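Local coordinates for protein 4-methyl-5(B-hydroxyethyl)-thiazole monophosphate biosynthesis enzyme (Vibrio cholerae O1 biovar El Tor, PDB 3OT1) that is a member of the DJ-1/PfpI family, of the glutaminase I clan, and may take part in biosynthesis of hydroxyethylthiazole monophosphate, at residues V14-G19 against V39-V44. Residues are numbered along the deposited sequence; the frame is centred on the assembly and turned at random. Where two conformers were deposited one is given.
With NA (sodium ion), chain D.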
loop_
_atom_site.group_PDB
_atom_site.type_symbol
_atom_site.label_atom_id
_atom_site.label_comp_id
_atom_site.label_asym_id
_atom_site.label_seq_id
_atom_site.Cartn_x
_atom_site.Cartn_y
_atom_site.Cartn_z
ATOM N N VAL B 14 -13.496 7.884 2.167
ATOM C CA VAL B 14 -12.713 7.312 1.096
ATOM C C VAL B 14 -13.648 6.469 0.220
ATOM O O VAL B 14 -13.925 5.298 0.519
ATOM C CB VAL B 14 -11.548 6.448 1.635
ATOM C CG1 VAL B 14 -10.733 5.867 0.484
ATOM C CG2 VAL B 14 -10.686 7.252 2.608
ATOM N N PRO B 15 -14.129 7.037 -0.897
ATOM C CA PRO B 15 -14.930 6.242 -1.822
ATOM C C PRO B 15 -14.079 5.191 -2.520
ATOM O O PRO B 15 -12.903 5.406 -2.794
ATOM C CB PRO B 15 -15.431 7.282 -2.817
ATOM C CG PRO B 15 -15.318 8.613 -2.074
ATOM C CD PRO B 15 -14.045 8.450 -1.312
ATOM N N VAL B 16 -14.706 4.055 -2.799
ATOM C CA VAL B 16 -14.105 2.998 -3.559
ATOM C C VAL B 16 -15.082 2.500 -4.599
ATOM O O VAL B 16 -16.300 2.580 -4.422
ATOM C CB VAL B 16 -13.625 1.832 -2.642
ATOM C CG1 VAL B 16 -12.503 2.293 -1.738
ATOM C CG2 VAL B 16 -14.774 1.199 -1.895
ATOM N N ALA B 17 -14.547 1.941 -5.679
ATOM C CA ALA B 17 -15.359 1.394 -6.756
ATOM C C ALA B 17 -14.649 0.169 -7.338
ATOM O O ALA B 17 -13.476 -0.052 -7.095
ATOM C CB ALA B 17 -15.562 2.455 -7.868
ATOM N N HIS B 18 -15.397 -0.618 -8.095
ATOM C CA HIS B 18 -14.805 -1.656 -8.922
ATOM C C HIS B 18 -13.702 -1.013 -9.757
ATOM O O HIS B 18 -13.936 -0.040 -10.466
ATOM C CB HIS B 18 -15.863 -2.281 -9.803
ATOM C CG HIS B 18 -15.336 -3.380 -10.645
ATOM N ND1 HIS B 18 -15.252 -4.681 -10.212
ATOM C CD2 HIS B 18 -14.827 -3.358 -11.896
ATOM C CE1 HIS B 18 -14.747 -5.424 -11.179
ATOM N NE2 HIS B 18 -14.467 -4.642 -12.202
ATOM N N GLY B 19 -12.491 -1.541 -9.671
ATOM C CA GLY B 19 -11.371 -1.015 -10.398
ATOM C C GLY B 19 -10.572 0.056 -9.692
ATOM O O GLY B 19 -9.589 0.545 -10.265
ATOM N N VAL B 39 -11.911 6.804 9.556
ATOM C CA VAL B 39 -11.898 6.656 8.107
ATOM C C VAL B 39 -13.017 5.731 7.681
ATOM O O VAL B 39 -13.131 4.605 8.149
ATOM C CB VAL B 39 -10.539 6.119 7.616
ATOM C CG1 VAL B 39 -10.543 6.073 6.087
ATOM C CG2 VAL B 39 -9.384 6.985 8.149
ATOM N N THR B 40 -13.875 6.232 6.804
ATOM C CA THR B 40 -14.989 5.486 6.273
ATOM C C THR B 40 -14.764 5.196 4.799
ATOM O O THR B 40 -14.713 6.114 3.987
ATOM C CB THR B 40 -16.306 6.286 6.419
ATOM O OG1 THR B 40 -16.516 6.599 7.803
ATOM C CG2 THR B 40 -17.491 5.507 5.874
HETATM N N MSE B 41 -14.685 3.916 4.465
HETATM C CA MSE B 41 -14.703 3.481 3.078
HETATM C C MSE B 41 -16.147 3.310 2.643
HETATM O O MSE B 41 -16.934 2.677 3.355
HETATM C CB MSE B 41 -13.926 2.168 2.953
HETATM C CG MSE B 41 -12.452 2.297 3.301
HETATM SE SE MSE B 41 -11.562 0.573 3.493
HETATM C CE MSE B 41 -12.200 -0.120 1.719
ATOM N N ALA B 42 -16.496 3.865 1.475
ATOM C CA ALA B 42 -17.865 3.836 0.987
ATOM C C ALA B 42 -17.875 3.430 -0.488
ATOM O O ALA B 42 -17.146 4.011 -1.288
ATOM C CB ALA B 42 -18.548 5.205 1.163
ATOM N N ALA B 43 -18.711 2.456 -0.837
ATOM C CA ALA B 43 -18.661 1.865 -2.163
ATOM C C ALA B 43 -19.620 2.529 -3.145
ATOM O O ALA B 43 -20.803 2.705 -2.829
ATOM C CB ALA B 43 -18.963 0.360 -2.121
ATOM N N VAL B 44 -19.125 2.822 -4.343
ATOM C CA VAL B 44 -19.952 3.195 -5.470
ATOM C C VAL B 44 -20.605 1.914 -6.002
ATOM O O VAL B 44 -19.937 0.893 -6.173
ATOM C CB VAL B 44 -19.107 3.896 -6.540
ATOM C CG1 VAL B 44 -19.904 4.180 -7.795
ATOM C CG2 VAL B 44 -18.503 5.177 -5.958
HETATM NA NA NA D . -22.996 2.113 -3.131
HETATM O O HOH W 1 -18.222 0.221 -8.315
HETATM O O HOH W 2 -22.600 0.075 -1.871
#
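Val14 and Val39 meet on the face covered by helix 22-34 of two neighbouring parallel strands, 11-16 and 38-43, which that helix joins as the first beta-alpha-beta crossover of this DJ-1/PfpI domain. The two side chains slant across one another: Val14 CG2, anti to its carbonyl carbon and beside its N, lies 3.7 Å from Val39 CG1, which is anti to the Val39 N (chi1 -176°). Further along the same face, in the described one of two conformers of selenomethionine Met41, a bend at chi3 (52°) turns the CE methyl to 4.2 Å from Val16 CG1. Thr25 and Val29 of the helix pack on Val16 and Met41. Pro15 and Ala42 point to the other face, where Phe87 of helix 81-88 packs on Pro15. Four backbone hydrogen bonds form a parallel ladder: Val14 N to Thr40 O, Ala42 N to Val14 O, Val16 N to Ala42 O, and Val44 N to Val16 O, the last meeting the carbonyl almost end-on (173°) at 2.8 Å. Beyond it Ala17 CB touches Val44 CB at 4.1 Å, and one water bridges His18 N and Val44 O. The Ala43 carbonyl points away from strand 11-16, its O 2.3 Å from a sodium ion whose other ligands are Thr63 OG1, Glu65 OE1, Gly45 O and a water.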